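Local coordinates for protein Alpha/beta fold hydrolase (Pseudomonas aeruginosa, PDB 6I8W) that hydrolyses membrane phospholipids as a membrane-anchored phospholipase A of the alpha/beta hydrolase fold and acts as a bacterial virulence factor, at residues L50-L55 against A120-A125; I142-A147 against P244-P249. All blocks are in the same frame, centred on the assembly; numbering follows the deposited sequence.

Overall arrangement
Both contacts belong to the alpha/beta hydrolase fold. Contact 1 packs helix 112-125 on strand 50-57, near one edge of the central mixed sheet. Contact 2 joins helix 138-149 to the loop before strand 250-255, beside strand 154-160. Their centres are about 19 Å apart. Along the chain, contact 1 closes before contact 2 opens. Helices 112-125 and 138-149 bring them together: Tyr146 OH packs 3.6 Å from Ala123 CB. Helix 138-149 follows Ser137, the probable nucleophile of a Ser-His-Asp triad, so contact 2 sits further along the helix that leaves the probable nucleophile elbow.

Contact 1 (L50-L55 against A120-A125); sequences LEIAYL and ANFAAA
Strand 50-57 faces helix 112-125 with the backbones closest at Ile52 and Phe122, whose CA atoms lie 8.0 Å apart. This is helix-on-sheet packing of the alpha/beta hydrolase fold. Helix 112-125 covers the strands near one edge of the central sheet. Phe122 is the helix side chain that makes the contact, and Ile52 and Tyr54 receive it from the strand. Ala53, between them, points away from the helix.

The Phe122 side chain leaves the helix with CG anti to the backbone N (chi1 166°), and its ring reaches the strand. The outer edge of this ring meets the face of Tyr54 in a T-shaped stack. The planes stand at 76° and the centroids are 5.2 Å apart. Phe122 CZ lies above the Tyr54 ring, offset toward its rim. The methyl CG2 of Ile52 packs on the same phenyl ring, 3.8 Å from Phe122 CD1.

Val45 of strand 41-47 and Val92 of strand 90-94 touch both aromatic side chains. All three residues of the contact are buried. A bound carbon dioxide lies about 5 Å from the side chain of Tyr54. The closest approach in the contact is between Tyr54 CD1 and Phe122 CE1, at 3.6 Å.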
loop_
_atom_site.group_PDB
_atom_site.type_symbol
_atom_site.label_atom_id
_atom_site.label_comp_id
_atom_site.label_asym_id
_atom_site.label_seq_id
_atom_site.Cartn_x
_atom_site.Cartn_y
_atom_site.Cartn_z
ATOM N N LEU A 50 -5.716 1.510 -18.802
ATOM C CA LEU A 50 -4.598 1.874 -17.943
ATOM C C LEU A 50 -3.731 0.652 -17.711
ATOM O O LEU A 50 -4.236 -0.430 -17.407
ATOM C CB LEU A 50 -5.069 2.404 -16.586
ATOM C CG LEU A 50 -6.034 3.585 -16.514
ATOM C CD1 LEU A 50 -6.161 4.024 -15.056
ATOM C CD2 LEU A 50 -5.598 4.729 -17.415
ATOM N N GLU A 51 -2.419 0.832 -17.785
ATOM C CA GLU A 51 -1.520 -0.268 -17.457
ATOM C C GLU A 51 -1.413 -0.402 -15.953
ATOM O O GLU A 51 -1.021 0.527 -15.256
ATOM C CB GLU A 51 -0.135 -0.067 -18.067
ATOM C CG GLU A 51 0.809 -1.217 -17.750
ATOM C CD GLU A 51 1.948 -1.323 -18.746
ATOM O OE1 GLU A 51 1.852 -0.703 -19.828
ATOM O OE2 GLU A 51 2.937 -2.023 -18.448
ATOM N N ILE A 52 -1.790 -1.564 -15.450
ATOM C CA ILE A 52 -1.681 -1.816 -14.029
ATOM C C ILE A 52 -0.608 -2.863 -13.779
ATOM O O ILE A 52 -0.733 -3.998 -14.233
ATOM C CB ILE A 52 -3.020 -2.257 -13.459
ATOM C CG1 ILE A 52 -4.056 -1.137 -13.688
ATOM C CG2 ILE A 52 -2.872 -2.653 -11.977
ATOM C CD1 ILE A 52 -5.338 -1.327 -12.903
ATOM N N ALA A 53 0.458 -2.458 -13.088
ATOM C CA ALA A 53 1.523 -3.371 -12.717
ATOM C C ALA A 53 1.111 -4.144 -11.472
ATOM O O ALA A 53 0.454 -3.597 -10.577
ATOM C CB ALA A 53 2.848 -2.606 -12.464
ATOM N N TYR A 54 1.489 -5.414 -11.402
ATOM C CA TYR A 54 1.173 -6.182 -10.209
ATOM C C TYR A 54 2.160 -7.295 -9.978
ATOM O O TYR A 54 2.884 -7.702 -10.879
ATOM C CB TYR A 54 -0.260 -6.748 -10.279
ATOM C CG TYR A 54 -0.555 -7.772 -11.371
ATOM C CD1 TYR A 54 -0.846 -7.371 -12.671
ATOM C CD2 TYR A 54 -0.578 -9.143 -11.085
ATOM C CE1 TYR A 54 -1.131 -8.302 -13.682
ATOM C CE2 TYR A 54 -0.876 -10.088 -12.091
ATOM C CZ TYR A 54 -1.149 -9.657 -13.376
ATOM O OH TYR A 54 -1.441 -10.576 -14.361
ATOM N N LEU A 55 2.202 -7.751 -8.735
ATOM C CA LEU A 55 2.971 -8.932 -8.372
ATOM C C LEU A 55 2.020 -10.089 -8.185
ATOM O O LEU A 55 0.872 -9.896 -7.743
ATOM C CB LEU A 55 3.761 -8.702 -7.088
ATOM C CG LEU A 55 4.803 -7.586 -7.150
ATOM C CD1 LEU A 55 5.431 -7.382 -5.784
ATOM C CD2 LEU A 55 5.873 -7.892 -8.201
ATOM N N ALA A 120 -11.839 -3.685 -8.772
ATOM C CA ALA A 120 -12.792 -4.723 -9.155
ATOM C C ALA A 120 -12.630 -5.105 -10.629
ATOM O O ALA A 120 -12.658 -6.282 -10.977
ATOM C CB ALA A 120 -14.207 -4.272 -8.883
ATOM N N ASN A 121 -12.465 -4.109 -11.494
ATOM C CA ASN A 121 -12.213 -4.372 -12.908
ATOM C C ASN A 121 -10.883 -5.123 -13.110
ATOM O O ASN A 121 -10.763 -5.962 -14.008
ATOM C CB ASN A 121 -12.185 -3.061 -13.711
ATOM C CG ASN A 121 -13.546 -2.384 -13.788
ATOM O OD1 ASN A 121 -14.576 -3.012 -13.573
ATOM N ND2 ASN A 121 -13.547 -1.086 -14.093
ATOM N N PHE A 122 -9.893 -4.798 -12.290
ATOM C CA PHE A 122 -8.603 -5.494 -12.317
ATOM C C PHE A 122 -8.748 -6.975 -11.928
ATOM O O PHE A 122 -8.169 -7.850 -12.563
ATOM C CB PHE A 122 -7.595 -4.797 -11.389
ATOM C CG PHE A 122 -6.347 -5.624 -11.085
ATOM C CD1 PHE A 122 -5.271 -5.659 -11.969
ATOM C CD2 PHE A 122 -6.245 -6.335 -9.899
ATOM C CE1 PHE A 122 -4.116 -6.408 -11.668
ATOM C CE2 PHE A 122 -5.098 -7.090 -9.598
ATOM C CZ PHE A 122 -4.044 -7.125 -10.480
ATOM N N ALA A 123 -9.510 -7.253 -10.879
ATOM C CA ALA A 123 -9.714 -8.638 -10.472
ATOM C C ALA A 123 -10.342 -9.434 -11.625
ATOM O O ALA A 123 -9.890 -10.536 -11.938
ATOM C CB ALA A 123 -10.584 -8.718 -9.206
ATOM N N ALA A 124 -11.347 -8.860 -12.287
ATOM C CA ALA A 124 -11.949 -9.519 -13.441
ATOM C C ALA A 124 -10.926 -9.711 -14.560
ATOM O O ALA A 124 -10.919 -10.740 -15.242
ATOM C CB ALA A 124 -13.173 -8.722 -13.956
ATOM N N ALA A 125 -10.057 -8.721 -14.744
ATOM C CA ALA A 125 -9.086 -8.767 -15.822
ATOM C C ALA A 125 -8.066 -9.895 -15.634
ATOM O O ALA A 125 -7.562 -10.440 -16.618
ATOM C CB ALA A 125 -8.361 -7.423 -15.939
#

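Contact 2 (I142-A147 against P244-P249); sequences IAALYA and PKIEAP
Ile246 carries the side-chain contact with the helix segment 142-147, and its CA lies 5.8 Å from that of Ala147. The loop segment starts at Pro244 and Lys245, the end of a short 3-10 turn. The Lys245 chain leads away from the helix, and its NZ forms a salt bridge with Glu242. Ile246 follows and turns its side chain onto the helix. Its CG1 is anti to the carbonyl carbon (chi1 -63°) and the chain runs on extended, which carries CD1 to the helix backbone. Ile246 CD1 lies 3.7 Å from Ala144 O. The methyl of Ala144 is a looser neighbour, with its CB 4.5 Å from Ile246 CD1. The other branch of Ile246, CG2, packs 4.2 Å from Ala147 CB.

Helix 138-149 follows the probable nucleophile elbow at Ser137 in the alpha/beta hydrolase fold, and segment 244-249 is the lead-in to strand 250-255. Ile246 meets Ala144 through its CB and carbonyl oxygen, and Ala147 through its CB and carbonyl carbon. Leu157 of the neighbouring strand 154-160 touches both Ile246 and Ala147, so the contact rests on the sheet.

At Glu247 the link is polar. A single water bridges the two backbones, donating to Ala147 O at 2.7 Å and accepting from Glu247 N at 3.0 Å. Ala248 comes next, with its CB toward the helix. Pro249 leads into the strand, and its backbone bonds to that of Leu157.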
loop_
_atom_site.group_PDB
_atom_site.type_symbol
_atom_site.label_atom_id
_atom_site.label_comp_id
_atom_site.label_asym_id
_atom_site.label_seq_id
_atom_site.Cartn_x
_atom_site.Cartn_y
_atom_site.Cartn_z
ATOM N N ILE A 142 -10.162 2.002 0.116
ATOM C CA ILE A 142 -10.577 1.430 -1.165
ATOM C C ILE A 142 -11.124 -0.007 -1.026
ATOM O O ILE A 142 -12.153 -0.348 -1.608
ATOM C CB ILE A 142 -9.381 1.430 -2.148
ATOM C CG1 ILE A 142 -9.039 2.871 -2.575
ATOM C CG2 ILE A 142 -9.651 0.527 -3.353
ATOM C CD1 ILE A 142 -7.622 3.005 -3.175
ATOM N N ALA A 143 -10.425 -0.846 -0.264
ATOM C CA ALA A 143 -10.857 -2.233 -0.059
ATOM C C ALA A 143 -12.226 -2.299 0.612
ATOM O O ALA A 143 -13.056 -3.138 0.276
ATOM C CB ALA A 143 -9.848 -2.994 0.781
ATOM N N ALA A 144 -12.448 -1.432 1.591
ATOM C CA ALA A 144 -13.735 -1.433 2.281
ATOM C C ALA A 144 -14.869 -1.109 1.305
ATOM O O ALA A 144 -15.929 -1.729 1.362
ATOM C CB ALA A 144 -13.729 -0.448 3.440
ATOM N N LEU A 145 -14.643 -0.167 0.390
ATOM C CA LEU A 145 -15.694 0.197 -0.570
ATOM C C LEU A 145 -15.963 -0.932 -1.566
ATOM O O LEU A 145 -17.106 -1.177 -1.939
ATOM C CB LEU A 145 -15.341 1.483 -1.322
ATOM C CG LEU A 145 -15.398 2.749 -0.472
ATOM C CD1 LEU A 145 -14.910 3.945 -1.287
ATOM C CD2 LEU A 145 -16.810 2.982 0.079
ATOM N N TYR A 146 -14.906 -1.607 -2.000
ATOM C CA TYR A 146 -15.044 -2.783 -2.852
ATOM C C TYR A 146 -15.947 -3.811 -2.154
ATOM O O TYR A 146 -16.914 -4.307 -2.746
ATOM C CB TYR A 146 -13.648 -3.358 -3.154
ATOM C CG TYR A 146 -13.532 -4.486 -4.174
ATOM C CD1 TYR A 146 -14.636 -5.198 -4.622
ATOM C CD2 TYR A 146 -12.285 -4.858 -4.660
ATOM C CE1 TYR A 146 -14.498 -6.238 -5.541
ATOM C CE2 TYR A 146 -12.140 -5.884 -5.576
ATOM C CZ TYR A 146 -13.246 -6.576 -6.006
ATOM O OH TYR A 146 -13.081 -7.600 -6.917
ATOM N N ALA A 147 -15.636 -4.117 -0.895
ATOM C CA ALA A 147 -16.407 -5.094 -0.123
ATOM C C ALA A 147 -17.864 -4.672 0.068
ATOM O O ALA A 147 -18.757 -5.521 0.109
ATOM C CB ALA A 147 -15.746 -5.344 1.245
ATOM N N PRO A 244 -21.836 -0.950 7.360
ATOM C CA PRO A 244 -22.909 -1.921 7.626
ATOM C C PRO A 244 -23.346 -2.737 6.401
ATOM O O PRO A 244 -24.010 -3.752 6.575
ATOM C CB PRO A 244 -24.066 -1.042 8.126
ATOM C CG PRO A 244 -23.410 0.171 8.680
ATOM C CD PRO A 244 -22.236 0.413 7.758
ATOM N N LYS A 245 -22.974 -2.313 5.196
ATOM C CA LYS A 245 -23.324 -3.053 3.981
ATOM C C LYS A 245 -22.388 -4.240 3.739
ATOM O O LYS A 245 -22.670 -5.113 2.921
ATOM C CB LYS A 245 -23.289 -2.132 2.763
ATOM C CG LYS A 245 -24.281 -0.983 2.821
ATOM C CD LYS A 245 -24.046 -0.010 1.674
ATOM C CE LYS A 245 -24.940 1.216 1.794
ATOM N NZ LYS A 245 -24.565 2.252 0.792
ATOM N N ILE A 246 -21.263 -4.261 4.439
ATOM C CA ILE A 246 -20.284 -5.321 4.238
ATOM C C ILE A 246 -20.779 -6.637 4.843
ATOM O O ILE A 246 -21.166 -6.690 6.014
ATOM C CB ILE A 246 -18.927 -4.918 4.830
ATOM C CG1 ILE A 246 -18.395 -3.687 4.092
ATOM C CG2 ILE A 246 -17.918 -6.084 4.777
ATOM C CD1 ILE A 246 -17.077 -3.187 4.609
ATOM N N GLU A 247 -20.779 -7.693 4.030
ATOM C CA GLU A 247 -21.216 -9.018 4.477
ATOM C C GLU A 247 -20.030 -9.887 4.920
ATOM O O GLU A 247 -20.174 -10.803 5.735
ATOM C CB GLU A 247 -21.990 -9.723 3.360
ATOM N N ALA A 248 -18.849 -9.575 4.403
ATOM C CA ALA A 248 -17.669 -10.394 4.645
ATOM C C ALA A 248 -17.158 -10.260 6.077
ATOM O O ALA A 248 -17.305 -9.204 6.681
ATOM C CB ALA A 248 -16.567 -10.010 3.644
ATOM N N PRO A 249 -16.552 -11.333 6.621
ATOM C CA PRO A 249 -15.800 -11.173 7.871
ATOM C C PRO A 249 -14.723 -10.114 7.667
ATOM O O PRO A 249 -14.036 -10.138 6.640
ATOM C CB PRO A 249 -15.150 -12.550 8.105
ATOM C CG PRO A 249 -15.808 -13.475 7.161
ATOM C CD PRO A 249 -16.333 -12.655 6.011
HETATM O O HOH W 1 -18.797 -7.600 1.784
#